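Local coordinates for protein Mn transporter subunit (Synechocystis sp. PCC 6803, PDB 3UJP) that binds manganese(II) and, as the solute-binding subunit, probably delivers it to a membrane transporter for manganese uptake, at residues G62-G67 / P216-Q221; A174-L179 / R205-E210; G198-L203 / G267-D272; P241-E246 / K252-V257. One frame throughout, in Å; residues are numbered along the deposited sequence.

Contact 1. Residues G62-G67 / P216-Q221; sequences GAEIHG and PINAEQ. With MN (manganese (II) ion), chain D.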
loop_
_atom_site.group_PDB
_atom_site.type_symbol
_atom_site.label_atom_id
_atom_site.label_comp_id
_atom_site.label_asym_id
_atom_site.label_seq_id
_atom_site.Cartn_x
_atom_site.Cartn_y
_atom_site.Cartn_z
ATOM N N GLY A 62 3.691 -13.553 -14.337
ATOM C CA GLY A 62 3.825 -14.563 -15.379
ATOM C C GLY A 62 3.313 -15.984 -15.204
ATOM O O GLY A 62 3.879 -16.916 -15.789
ATOM N N ALA A 63 2.234 -16.163 -14.451
ATOM C CA ALA A 63 1.827 -17.497 -14.051
ATOM C C ALA A 63 0.610 -17.924 -14.823
ATOM O O ALA A 63 -0.292 -17.130 -15.045
ATOM C CB ALA A 63 1.548 -17.542 -12.545
ATOM N N GLU A 64 0.598 -19.182 -15.236
ATOM C CA GLU A 64 -0.519 -19.714 -15.998
ATOM C C GLU A 64 -1.811 -19.524 -15.207
ATOM O O GLU A 64 -2.022 -20.179 -14.201
ATOM C CB GLU A 64 -0.276 -21.181 -16.383
ATOM C CG GLU A 64 -1.522 -22.069 -16.345
ATOM C CD GLU A 64 -2.425 -21.869 -17.548
ATOM O OE1 GLU A 64 -3.292 -22.741 -17.813
ATOM O OE2 GLU A 64 -2.258 -20.841 -18.230
ATOM N N ILE A 65 -2.655 -18.606 -15.679
ATOM C CA ILE A 65 -3.875 -18.170 -14.986
ATOM C C ILE A 65 -5.067 -19.074 -15.197
ATOM O O ILE A 65 -6.055 -18.924 -14.500
ATOM C CB ILE A 65 -4.353 -16.746 -15.463
ATOM C CG1 ILE A 65 -4.573 -16.734 -16.981
ATOM C CG2 ILE A 65 -3.368 -15.652 -15.072
ATOM C CD1 ILE A 65 -5.567 -15.701 -17.431
ATOM N N HIS A 66 -4.988 -19.967 -16.182
ATOM C CA HIS A 66 -6.131 -20.772 -16.629
ATOM C C HIS A 66 -6.307 -22.041 -15.785
ATOM O O HIS A 66 -7.432 -22.505 -15.580
ATOM C CB HIS A 66 -5.934 -21.223 -18.074
ATOM C CG HIS A 66 -6.290 -20.205 -19.113
ATOM N ND1 HIS A 66 -7.534 -20.149 -19.696
ATOM C CD2 HIS A 66 -5.539 -19.260 -19.723
ATOM C CE1 HIS A 66 -7.545 -19.189 -20.607
ATOM N NE2 HIS A 66 -6.352 -18.629 -20.637
ATOM N N GLY A 67 -5.202 -22.624 -15.318
ATOM C CA GLY A 67 -5.272 -23.862 -14.565
ATOM C C GLY A 67 -4.476 -23.796 -13.289
ATOM O O GLY A 67 -3.972 -24.811 -12.810
ATOM N N PRO A 216 -6.361 -23.358 -29.327
ATOM C CA PRO A 216 -7.457 -22.413 -29.128
ATOM C C PRO A 216 -7.303 -21.676 -27.815
ATOM O O PRO A 216 -7.222 -20.436 -27.805
ATOM C CB PRO A 216 -8.686 -23.325 -29.057
ATOM C CG PRO A 216 -8.318 -24.563 -29.789
ATOM C CD PRO A 216 -6.849 -24.739 -29.517
ATOM N N ILE A 217 -7.266 -22.457 -26.727
ATOM C CA ILE A 217 -7.237 -21.966 -25.350
ATOM C C ILE A 217 -6.463 -23.000 -24.536
ATOM O O ILE A 217 -6.053 -23.999 -25.076
ATOM C CB ILE A 217 -8.657 -21.840 -24.838
ATOM C CG1 ILE A 217 -8.761 -20.863 -23.664
ATOM C CG2 ILE A 217 -9.207 -23.195 -24.515
ATOM C CD1 ILE A 217 -10.190 -20.696 -23.143
ATOM N N ASN A 218 -6.258 -22.786 -23.249
ATOM C CA ASN A 218 -5.440 -23.713 -22.465
ATOM C C ASN A 218 -6.175 -24.868 -21.806
ATOM O O ASN A 218 -7.260 -24.694 -21.286
ATOM C CB ASN A 218 -4.752 -22.942 -21.366
ATOM C CG ASN A 218 -3.930 -21.834 -21.897
ATOM O OD1 ASN A 218 -4.318 -20.673 -21.847
ATOM N ND2 ASN A 218 -2.784 -22.180 -22.432
ATOM N N ALA A 219 -5.701 -26.107 -21.912
ATOM C CA ALA A 219 -6.657 -27.174 -21.578
ATOM C C ALA A 219 -6.230 -28.475 -20.894
ATOM O O ALA A 219 -7.068 -29.367 -20.696
ATOM C CB ALA A 219 -7.525 -27.496 -22.811
ATOM N N GLU A 220 -4.953 -28.577 -20.539
ATOM C CA GLU A 220 -4.434 -29.767 -19.877
ATOM C C GLU A 220 -3.623 -30.627 -20.840
ATOM O O GLU A 220 -2.447 -30.904 -20.601
ATOM C CB GLU A 220 -5.578 -30.588 -19.276
ATOM C CG GLU A 220 -6.630 -29.755 -18.562
ATOM C CD GLU A 220 -6.235 -29.410 -17.140
ATOM O OE1 GLU A 220 -5.444 -30.169 -16.541
ATOM O OE2 GLU A 220 -6.715 -28.380 -16.622
ATOM N N GLN A 221 -4.258 -31.046 -21.930
ATOM C CA GLN A 221 -3.598 -31.875 -22.930
ATOM C C GLN A 221 -2.622 -31.056 -23.770
ATOM O O GLN A 221 -2.965 -30.584 -24.853
ATOM C CB GLN A 221 -4.631 -32.549 -23.834
ATOM C CG GLN A 221 -5.989 -31.866 -23.840
ATOM C CD GLN A 221 -7.044 -32.672 -24.574
ATOM O OE1 GLN A 221 -7.005 -32.798 -25.798
ATOM N NE2 GLN A 221 -7.993 -33.224 -23.827
HETATM MN MN MN D . -5.083 -17.501 -21.995
#

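Contact 2. Residues A174-L179 / R205-E210; sequences AIDRQL and RDYGME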
loop_
_atom_site.group_PDB
_atom_site.type_symbol
_atom_site.label_atom_id
_atom_site.label_comp_id
_atom_site.label_asym_id
_atom_site.label_seq_id
_atom_site.Cartn_x
_atom_site.Cartn_y
_atom_site.Cartn_z
ATOM N N ALA A 174 -8.200 6.640 -26.115
ATOM C CA ALA A 174 -6.987 7.103 -26.769
ATOM C C ALA A 174 -6.210 5.969 -27.421
ATOM O O ALA A 174 -5.990 5.989 -28.623
ATOM C CB ALA A 174 -6.102 7.870 -25.803
ATOM N N ILE A 175 -5.791 4.980 -26.641
ATOM C CA ILE A 175 -4.967 3.899 -27.193
ATOM C C ILE A 175 -5.733 2.996 -28.152
ATOM O O ILE A 175 -5.128 2.324 -28.970
ATOM C CB ILE A 175 -4.289 3.017 -26.114
ATOM C CG1 ILE A 175 -5.293 2.078 -25.499
ATOM C CG2 ILE A 175 -3.628 3.845 -25.035
ATOM C CD1 ILE A 175 -5.390 0.814 -26.239
ATOM N N ASP A 176 -7.053 2.943 -28.051
ATOM C CA ASP A 176 -7.792 2.144 -29.014
ATOM C C ASP A 176 -7.572 2.789 -30.376
ATOM O O ASP A 176 -7.221 2.138 -31.374
ATOM C CB ASP A 176 -9.282 2.133 -28.672
ATOM C CG ASP A 176 -10.158 1.866 -29.883
ATOM O OD1 ASP A 176 -10.160 0.724 -30.402
ATOM O OD2 ASP A 176 -10.840 2.816 -30.325
ATOM N N ARG A 177 -7.771 4.097 -30.392
ATOM C CA ARG A 177 -7.606 4.867 -31.587
ATOM C C ARG A 177 -6.179 4.691 -32.045
ATOM O O ARG A 177 -5.895 4.594 -33.234
ATOM C CB ARG A 177 -7.863 6.324 -31.241
ATOM C CG ARG A 177 -7.948 7.226 -32.425
ATOM C CD ARG A 177 -7.675 8.633 -32.019
ATOM N NE ARG A 177 -6.814 9.255 -33.008
ATOM C CZ ARG A 177 -5.492 9.201 -32.961
ATOM N NH1 ARG A 177 -4.774 9.787 -33.916
ATOM N NH2 ARG A 177 -4.893 8.556 -31.957
ATOM N N GLN A 178 -5.276 4.652 -31.082
ATOM C CA GLN A 178 -3.864 4.595 -31.382
ATOM C C GLN A 178 -3.435 3.216 -31.815
ATOM O O GLN A 178 -2.414 3.048 -32.483
ATOM C CB GLN A 178 -3.058 4.947 -30.153
ATOM C CG GLN A 178 -1.883 3.994 -29.975
ATOM C CD GLN A 178 -0.723 4.628 -29.253
ATOM O OE1 GLN A 178 -0.190 5.654 -29.681
ATOM N NE2 GLN A 178 -0.322 4.021 -28.151
ATOM N N LEU A 179 -4.200 2.223 -31.392
ATOM C CA LEU A 179 -3.896 0.834 -31.686
ATOM C C LEU A 179 -4.315 0.510 -33.110
ATOM O O LEU A 179 -3.523 -0.028 -33.877
ATOM C CB LEU A 179 -4.667 -0.060 -30.729
ATOM C CG LEU A 179 -3.854 -1.033 -29.885
ATOM C CD1 LEU A 179 -2.588 -0.366 -29.326
ATOM C CD2 LEU A 179 -4.746 -1.599 -28.783
ATOM N N ARG A 205 -10.225 -9.351 -34.095
ATOM C CA ARG A 205 -11.516 -8.933 -34.640
ATOM C C ARG A 205 -11.563 -7.397 -34.763
ATOM O O ARG A 205 -12.054 -6.851 -35.754
ATOM C CB ARG A 205 -12.678 -9.442 -33.782
ATOM C CG ARG A 205 -14.030 -9.026 -34.291
ATOM C CD ARG A 205 -14.736 -8.167 -33.272
ATOM N NE ARG A 205 -15.655 -8.949 -32.452
ATOM C CZ ARG A 205 -15.791 -8.818 -31.131
ATOM N NH1 ARG A 205 -15.051 -7.939 -30.457
ATOM N NH2 ARG A 205 -16.660 -9.578 -30.473
ATOM N N ASP A 206 -11.010 -6.709 -33.766
ATOM C CA ASP A 206 -11.117 -5.257 -33.654
ATOM C C ASP A 206 -10.334 -4.540 -34.728
ATOM O O ASP A 206 -10.739 -3.490 -35.189
ATOM C CB ASP A 206 -10.618 -4.781 -32.283
ATOM C CG ASP A 206 -11.720 -4.709 -31.230
ATOM O OD1 ASP A 206 -12.659 -5.530 -31.265
ATOM O OD2 ASP A 206 -11.630 -3.825 -30.352
ATOM N N TYR A 207 -9.195 -5.100 -35.098
ATOM C CA TYR A 207 -8.306 -4.437 -36.035
ATOM C C TYR A 207 -8.111 -5.268 -37.275
ATOM O O TYR A 207 -7.076 -5.179 -37.941
ATOM C CB TYR A 207 -6.979 -4.123 -35.357
ATOM C CG TYR A 207 -7.220 -3.368 -34.082
ATOM C CD1 TYR A 207 -7.930 -2.168 -34.092
ATOM C CD2 TYR A 207 -6.800 -3.866 -32.856
ATOM C CE1 TYR A 207 -8.187 -1.461 -32.913
ATOM C CE2 TYR A 207 -7.051 -3.164 -31.668
ATOM C CZ TYR A 207 -7.742 -1.965 -31.705
ATOM O OH TYR A 207 -7.986 -1.289 -30.525
ATOM N N GLY A 208 -9.124 -6.083 -37.570
ATOM C CA GLY A 208 -9.194 -6.864 -38.793
ATOM C C GLY A 208 -7.945 -7.655 -39.124
ATOM O O GLY A 208 -7.348 -7.478 -40.191
ATOM N N MET A 209 -7.554 -8.536 -38.210
ATOM C CA MET A 209 -6.444 -9.445 -38.459
ATOM C C MET A 209 -6.940 -10.890 -38.603
ATOM O O MET A 209 -8.028 -11.248 -38.129
ATOM C CB MET A 209 -5.403 -9.347 -37.345
ATOM C CG MET A 209 -4.799 -7.962 -37.172
ATOM S SD MET A 209 -3.223 -7.980 -36.286
ATOM C CE MET A 209 -2.068 -8.418 -37.590
ATOM N N GLU A 210 -6.153 -11.716 -39.283
ATOM C CA GLU A 210 -6.461 -13.131 -39.361
ATOM C C GLU A 210 -5.543 -13.825 -38.361
ATOM O O GLU A 210 -4.315 -13.688 -38.422
ATOM C CB GLU A 210 -6.297 -13.672 -40.795
ATOM C CG GLU A 210 -6.848 -15.106 -41.056
ATOM C CD GLU A 210 -8.396 -15.249 -40.970
ATOM O OE1 GLU A 210 -8.881 -16.404 -40.762
ATOM O OE2 GLU A 210 -9.126 -14.228 -41.119
#

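Contact 3. Residues G198-L203 / G267-D272; sequences GAFSYL and GNLYVD. With MN (manganese (II) ion), chain D.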
loop_
_atom_site.group_PDB
_atom_site.type_symbol
_atom_site.label_atom_id
_atom_site.label_comp_id
_atom_site.label_asym_id
_atom_site.label_seq_id
_atom_site.Cartn_x
_atom_site.Cartn_y
_atom_site.Cartn_z
ATOM N N GLY A 198 -4.920 -18.940 -28.798
ATOM C CA GLY A 198 -5.821 -18.035 -29.469
ATOM C C GLY A 198 -6.331 -17.043 -28.453
ATOM O O GLY A 198 -7.546 -16.873 -28.275
ATOM N N ALA A 199 -5.403 -16.401 -27.760
ATOM C CA ALA A 199 -5.776 -15.439 -26.726
ATOM C C ALA A 199 -6.031 -14.052 -27.302
ATOM O O ALA A 199 -6.442 -13.137 -26.585
ATOM C CB ALA A 199 -4.700 -15.378 -25.594
ATOM N N PHE A 200 -5.792 -13.899 -28.603
ATOM C CA PHE A 200 -5.867 -12.598 -29.244
ATOM C C PHE A 200 -6.997 -12.503 -30.218
ATOM O O PHE A 200 -6.973 -11.635 -31.060
ATOM C CB PHE A 200 -4.587 -12.303 -30.013
ATOM C CG PHE A 200 -3.353 -12.376 -29.175
ATOM C CD1 PHE A 200 -2.647 -13.574 -29.068
ATOM C CD2 PHE A 200 -2.899 -11.256 -28.485
ATOM C CE1 PHE A 200 -1.506 -13.658 -28.284
ATOM C CE2 PHE A 200 -1.763 -11.327 -27.719
ATOM C CZ PHE A 200 -1.061 -12.534 -27.608
ATOM N N SER A 201 -7.974 -13.389 -30.130
ATOM C CA SER A 201 -9.096 -13.346 -31.063
ATOM C C SER A 201 -9.916 -12.038 -31.047
ATOM O O SER A 201 -10.443 -11.638 -32.081
ATOM C CB SER A 201 -10.014 -14.560 -30.865
ATOM O OG SER A 201 -9.616 -15.644 -31.678
ATOM N N TYR A 202 -10.046 -11.374 -29.898
ATOM C CA TYR A 202 -10.814 -10.122 -29.860
ATOM C C TYR A 202 -10.014 -8.997 -30.477
ATOM O O TYR A 202 -10.510 -8.253 -31.327
ATOM C CB TYR A 202 -11.222 -9.732 -28.445
ATOM C CG TYR A 202 -12.212 -10.685 -27.831
ATOM C CD1 TYR A 202 -13.574 -10.464 -27.936
ATOM C CD2 TYR A 202 -11.783 -11.814 -27.151
ATOM C CE1 TYR A 202 -14.482 -11.341 -27.370
ATOM C CE2 TYR A 202 -12.672 -12.688 -26.598
ATOM C CZ TYR A 202 -14.022 -12.455 -26.706
ATOM O OH TYR A 202 -14.905 -13.338 -26.135
ATOM N N LEU A 203 -8.767 -8.887 -30.033
ATOM C CA LEU A 203 -7.822 -7.940 -30.590
ATOM C C LEU A 203 -7.790 -7.979 -32.108
ATOM O O LEU A 203 -7.704 -6.945 -32.748
ATOM C CB LEU A 203 -6.428 -8.246 -30.080
ATOM C CG LEU A 203 -5.540 -7.106 -30.533
ATOM C CD1 LEU A 203 -6.129 -5.872 -29.910
ATOM C CD2 LEU A 203 -4.144 -7.310 -30.069
ATOM N N GLY A 267 9.374 -12.172 -30.035
ATOM C CA GLY A 267 9.418 -12.732 -28.694
ATOM C C GLY A 267 8.072 -13.197 -28.154
ATOM O O GLY A 267 7.374 -14.008 -28.775
ATOM N N ASN A 268 7.714 -12.669 -26.988
ATOM C CA ASN A 268 6.460 -12.998 -26.351
ATOM C C ASN A 268 5.515 -11.813 -26.420
ATOM O O ASN A 268 5.944 -10.675 -26.262
ATOM C CB ASN A 268 6.704 -13.363 -24.890
ATOM C CG ASN A 268 7.164 -14.795 -24.706
ATOM O OD1 ASN A 268 7.104 -15.610 -25.630
ATOM N ND2 ASN A 268 7.612 -15.117 -23.489
ATOM N N LEU A 269 4.241 -12.091 -26.676
ATOM C CA LEU A 269 3.183 -11.113 -26.544
ATOM C C LEU A 269 2.682 -11.326 -25.141
ATOM O O LEU A 269 3.010 -12.324 -24.539
ATOM C CB LEU A 269 2.073 -11.403 -27.544
ATOM C CG LEU A 269 2.571 -11.347 -28.987
ATOM C CD1 LEU A 269 1.493 -11.729 -30.005
ATOM C CD2 LEU A 269 3.093 -9.951 -29.259
ATOM N N TYR A 270 1.888 -10.416 -24.606
ATOM C CA TYR A 270 1.452 -10.561 -23.239
ATOM C C TYR A 270 -0.066 -10.546 -23.144
ATOM O O TYR A 270 -0.662 -9.553 -23.496
ATOM C CB TYR A 270 2.055 -9.440 -22.416
ATOM C CG TYR A 270 3.550 -9.605 -22.157
ATOM C CD1 TYR A 270 4.495 -9.329 -23.149
ATOM C CD2 TYR A 270 4.022 -10.046 -20.914
ATOM C CE1 TYR A 270 5.863 -9.477 -22.904
ATOM C CE2 TYR A 270 5.392 -10.203 -20.661
ATOM C CZ TYR A 270 6.305 -9.916 -21.655
ATOM O OH TYR A 270 7.661 -10.068 -21.397
ATOM N N VAL A 271 -0.704 -11.628 -22.681
ATOM C CA VAL A 271 -2.165 -11.628 -22.533
ATOM C C VAL A 271 -2.688 -11.906 -21.143
ATOM O O VAL A 271 -3.521 -11.165 -20.617
ATOM C CB VAL A 271 -2.877 -12.654 -23.403
ATOM C CG1 VAL A 271 -3.835 -11.949 -24.306
ATOM C CG2 VAL A 271 -1.899 -13.526 -24.162
ATOM N N ASP A 272 -2.234 -13.022 -20.584
ATOM C CA ASP A 272 -2.792 -13.541 -19.347
ATOM C C ASP A 272 -2.025 -13.038 -18.137
ATOM O O ASP A 272 -2.348 -13.394 -17.007
ATOM C CB ASP A 272 -2.822 -15.066 -19.395
ATOM C CG ASP A 272 -3.831 -15.620 -20.434
ATOM O OD1 ASP A 272 -4.699 -14.881 -20.905
ATOM O OD2 ASP A 272 -3.767 -16.814 -20.759
HETATM MN MN MN D . -5.083 -17.501 -21.995
#

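Contact 4. Residues P241-E246 / K252-V257; sequences PTIFCE and KGQKQV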
loop_
_atom_site.group_PDB
_atom_site.type_symbol
_atom_site.label_atom_id
_atom_site.label_comp_id
_atom_site.label_asym_id
_atom_site.label_seq_id
_atom_site.Cartn_x
_atom_site.Cartn_y
_atom_site.Cartn_z
ATOM N N PRO A 241 6.011 -13.274 -41.976
ATOM C CA PRO A 241 7.399 -12.991 -41.583
ATOM C C PRO A 241 7.737 -13.224 -40.085
ATOM O O PRO A 241 8.814 -13.773 -39.804
ATOM C CB PRO A 241 7.595 -11.528 -42.019
ATOM C CG PRO A 241 6.227 -10.945 -42.084
ATOM C CD PRO A 241 5.300 -12.069 -42.445
ATOM N N THR A 242 6.852 -12.842 -39.159
ATOM C CA THR A 242 7.118 -13.030 -37.725
ATOM C C THR A 242 6.010 -13.763 -36.935
ATOM O O THR A 242 4.803 -13.485 -37.085
ATOM C CB THR A 242 7.435 -11.701 -37.022
ATOM O OG1 THR A 242 8.472 -11.002 -37.728
ATOM C CG2 THR A 242 7.890 -11.975 -35.612
ATOM N N ILE A 243 6.437 -14.691 -36.080
ATOM C CA ILE A 243 5.512 -15.492 -35.273
ATOM C C ILE A 243 5.781 -15.369 -33.773
ATOM O O ILE A 243 6.939 -15.350 -33.345
ATOM C CB ILE A 243 5.579 -16.963 -35.692
ATOM C CG1 ILE A 243 6.918 -17.568 -35.284
ATOM C CG2 ILE A 243 5.384 -17.103 -37.202
ATOM C CD1 ILE A 243 7.092 -19.018 -35.766
ATOM N N PHE A 244 4.708 -15.305 -32.981
ATOM C CA PHE A 244 4.815 -14.972 -31.563
ATOM C C PHE A 244 4.240 -15.989 -30.626
ATOM O O PHE A 244 3.325 -16.719 -30.979
ATOM C CB PHE A 244 4.095 -13.666 -31.280
ATOM C CG PHE A 244 4.531 -12.567 -32.151
ATOM C CD1 PHE A 244 3.697 -12.087 -33.138
ATOM C CD2 PHE A 244 5.800 -12.044 -32.026
ATOM C CE1 PHE A 244 4.107 -11.077 -33.967
ATOM C CE2 PHE A 244 6.220 -11.038 -32.846
ATOM C CZ PHE A 244 5.368 -10.549 -33.819
ATOM N N CYS A 245 4.766 -15.978 -29.402
ATOM C CA CYS A 245 4.230 -16.756 -28.289
ATOM C C CYS A 245 3.702 -15.795 -27.237
ATOM O O CYS A 245 3.635 -14.582 -27.470
ATOM C CB CYS A 245 5.319 -17.632 -27.670
ATOM S SG CYS A 245 4.756 -19.254 -27.172
ATOM N N GLU A 246 3.322 -16.335 -26.080
ATOM C CA GLU A 246 2.949 -15.494 -24.953
ATOM C C GLU A 246 3.761 -15.885 -23.755
ATOM O O GLU A 246 4.341 -16.978 -23.704
ATOM C CB GLU A 246 1.459 -15.589 -24.623
ATOM C CG GLU A 246 0.555 -15.132 -25.738
ATOM C CD GLU A 246 0.477 -16.150 -26.829
ATOM O OE1 GLU A 246 0.245 -17.328 -26.512
ATOM O OE2 GLU A 246 0.667 -15.783 -27.998
ATOM N N LYS A 252 8.496 -23.763 -26.847
ATOM C CA LYS A 252 9.040 -24.920 -27.560
ATOM C C LYS A 252 8.322 -25.322 -28.855
ATOM O O LYS A 252 8.957 -25.719 -29.838
ATOM C CB LYS A 252 9.113 -26.112 -26.612
ATOM C CG LYS A 252 9.920 -25.822 -25.352
ATOM C CD LYS A 252 9.989 -27.050 -24.456
ATOM C CE LYS A 252 8.585 -27.602 -24.120
ATOM N NZ LYS A 252 8.598 -28.827 -23.230
ATOM N N GLY A 253 7.000 -25.229 -28.862
ATOM C CA GLY A 253 6.249 -25.566 -30.053
ATOM C C GLY A 253 6.359 -24.509 -31.133
ATOM O O GLY A 253 6.421 -24.838 -32.319
ATOM N N GLN A 254 6.366 -23.235 -30.727
ATOM C CA GLN A 254 6.414 -22.112 -31.672
ATOM C C GLN A 254 7.784 -21.971 -32.296
ATOM O O GLN A 254 7.919 -21.852 -33.518
ATOM C CB GLN A 254 6.095 -20.806 -30.972
ATOM C CG GLN A 254 5.798 -19.687 -31.931
ATOM C CD GLN A 254 4.434 -19.828 -32.567
ATOM O OE1 GLN A 254 3.564 -18.982 -32.377
ATOM N NE2 GLN A 254 4.233 -20.905 -33.325
ATOM N N LYS A 255 8.797 -21.951 -31.437
ATOM C CA LYS A 255 10.173 -22.110 -31.880
ATOM C C LYS A 255 10.324 -23.236 -32.939
ATOM O O LYS A 255 11.008 -23.044 -33.950
ATOM C CB LYS A 255 11.101 -22.316 -30.671
ATOM C CG LYS A 255 11.448 -21.007 -29.968
ATOM C CD LYS A 255 12.368 -21.215 -28.783
ATOM C CE LYS A 255 12.792 -19.878 -28.184
ATOM N NZ LYS A 255 13.486 -20.052 -26.862
ATOM N N GLN A 256 9.680 -24.388 -32.718
ATOM C CA GLN A 256 9.669 -25.486 -33.702
ATOM C C GLN A 256 9.265 -24.998 -35.099
ATOM O O GLN A 256 10.016 -25.129 -36.064
ATOM C CB GLN A 256 8.705 -26.609 -33.277
ATOM C CG GLN A 256 9.141 -27.499 -32.101
ATOM C CD GLN A 256 8.186 -28.683 -31.870
ATOM O OE1 GLN A 256 7.638 -29.250 -32.822
ATOM N NE2 GLN A 256 7.981 -29.046 -30.600
ATOM N N VAL A 257 8.061 -24.449 -35.198
ATOM C CA VAL A 257 7.543 -23.945 -36.465
ATOM C C VAL A 257 8.379 -22.768 -37.009
ATOM O O VAL A 257 8.107 -22.239 -38.090
ATOM C CB VAL A 257 6.031 -23.560 -36.347
ATOM C CG1 VAL A 257 5.518 -23.840 -34.945
ATOM C CG2 VAL A 257 5.798 -22.100 -36.746
#

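Contact 1. Residues G62-G67 / P216-Q221
His66 meets Ile217 and Asn218 beside a bound manganese. NE2 of His66 coordinates the metal ion at 2.2 Å. Glu197, Asp272 and His131 complete the protein side of the site.

Around this first shell, the side chain of Asn218 comes in over one face of the imidazole, at about a right angle to the His66 side chain. Its CB makes a CH-pi contact 4.2 Å from the centre of the ring, 25° off the ring normal. The amide continues over the same ring, offset toward its rim, and the two planes are 56° apart. The His66 torsion sets this up: CG stands opposite the carbonyl carbon (chi1 -81°), which turns the ring toward 216-221. Ile217 arrives obliquely. Its CG1 lies 3.7 Å from CE1 of His66, and CD1 is next nearest. CG1 of Ile217 extends away from its own backbone N, which brings this branch to the ring. Glu64 and Asn218 slide past each other in opposite directions, with OE1 of Glu64 3.8 Å from CB of Asn218. An alanine at Asn218 would keep the CB contact but would probably lose the amide over the rim, leaving the imidazole less firmly held in its rotation.

The ring of His131, itself a manganese ligand, meets that of His66. Further out, His66 and Arg93 share a backbone hydrogen bond, and Trp94 NE1 is hydrogen-bonded to Ile65 O. Residues 62-67 run between strand 54-57 and helix 72-80, while 216-221 run between strand 210-213 and helix 225-236.

Contact 2. Residues A174-L179 / R205-E210
Asp176 OD1 takes a hydrogen bond from Tyr207 OH at 3.0 Å. The hydroxyl comes in on the anti side of the carboxylate, 23° out of its plane. The carboxylate is turned 32° from the phenol ring and lies at the ring's edge. CG of Asp176 extends away from its own backbone N (chi1 155°), which carries the carboxylate off the helix toward the phenol.

The backbone carbonyl carbon of Leu179, on the next turn of the helix, lies over one face of the Tyr207 ring. The leucine side chain packs at the hydroxyl end, with CB of Leu179 3.7 Å from CZ of Tyr207. The opposite face is covered from within the tyrosine's own segment: CB of Asp206 sits 3.8 Å above the plane, over the ring centre. The aromatic ring is therefore sandwiched between the backbone of Leu179 and CB of Asp206, and the bond to Asp176 holds its far end. Pro136, at the start of helix 136-153, also packs on Asp176, Leu179 and Tyr207.

Two carboxylates come near each other here, with Asp176 OD1 and Asp206 OD2 4.8 Å apart. Arg137 forms long, weak ion pairs with both, which may ease their repulsion. Ser135 OG is hydrogen-bonded to OD2 of Asp206.

Tyr207 is the first residue to leave helix 201-206, and Gly208 follows with positive phi. The chain then enters strand 210-213, parallel to strand 192-195. The arrangement is that of a beta-alpha-beta crossover in an alpha/beta lobe, with the exit of its helix packed against the long helix 158-183.

Contact 3. Residues G198-L203 / G267-D272
The Phe200 ring has Val271 CG1 over one face, while Leu269 approaches it obliquely. Phe200 stands at the N-cap position of helix 201-206, just after strand 192-195. The contact thus belongs to the parallel alpha/beta architecture of this lobe, and both segments run close to the metal site.

The far end of the ring does most of the touching. CZ of Phe200 lies 3.3 Å from CB of Leu269, with CD1 of the leucine 3.6 Å from the same atom. CZ also lies 3.7 Å from CG2 of Val271. CG of Phe200 stands opposite its carbonyl carbon (chi1 -56°), which sends the ring across to residues 267-272. Ala199 adds a smaller contact: its CB faces both methyls of Val271, 3.7 Å from CG2 and 3.8 Å from CG1. The interface is apolar and buried.

Around it, Leu193 of strand 192-195, Glu246 of strand 242-246 and Asp291 of helix 284-296 also touch the phenyl ring. An alanine in place of Phe200 would probably open a gap beside Leu269 and Val271 and leave their side chains without the ring they pack on.

The chain from Val271 ends at the metal. His66, His131 and Glu197 bind the same manganese, and OD2 of Asp272 coordinates it at 1.9 Å.

Contact 4. Residues P241-E246 / K252-V257
Strand 242-246 and helix 252-256 are the first two elements of a beta-alpha-beta unit. They meet through Ile243 and Gln254, with Val257 following in the chain. The axes of these two short segments approach to 8.5 Å and run antiparallel, at 175°.

Ile243 points toward the helix. Its CG1 takes the crowded position between backbone N and carbonyl carbon (chi1 69°), and from there CD1 reaches Val257. CD1 of Ile243 lies 3.5 Å from CG2 of Val257. The same methyl is 3.7 Å from the backbone O of Gln254, and CG of Gln254 lies 4.1 Å from it.

Gln254 carries the largest share of the contact. Its chain extends away from the backbone N and then bends at chi2 (74°). This lays CG 4.0 Å from the carbonyl O of Phe244 and brings the amide end against the strand backbone. Nearer its own backbone, CB of Gln254 lies 4.3 Å from SG of Cys245. That sulfur is joined in a disulfide to Cys196, just past strand 192-195.

Val235 of helix 225-236 packs on Ile243, and Val231 and Ile232 of the same helix on Val257. Phe265 of strand 264-269 touches Gln254. The aliphatic part of Gln254 and the CG2 methyl of Val257 thus cover a strand whose next partner, 264-269, runs parallel to it, as in the beta-alpha-beta crossovers of alpha/beta sheets.

How the contacts relate
From the N terminus, contact 1 opens at 62-67 and closes its long loop at 216-221, joining loops that follow strands 54-57 and 210-213. Contact 2 is nested inside it and holds helix 158-183 to the end of helix 201-206. Contact 3 opens at 198-203, before contact 2 has closed, and closes at 267-272, so it crosses both contacts 1 and 2. Contact 4 is nested within contact 3 and closes the short turn from strand 242-246 to helix 252-256. Contacts 1 and 3 converge on the manganese. Contacts 3 and 4 share a sheet, where Leu269 N and Cys245 O form a probable hydrogen bond.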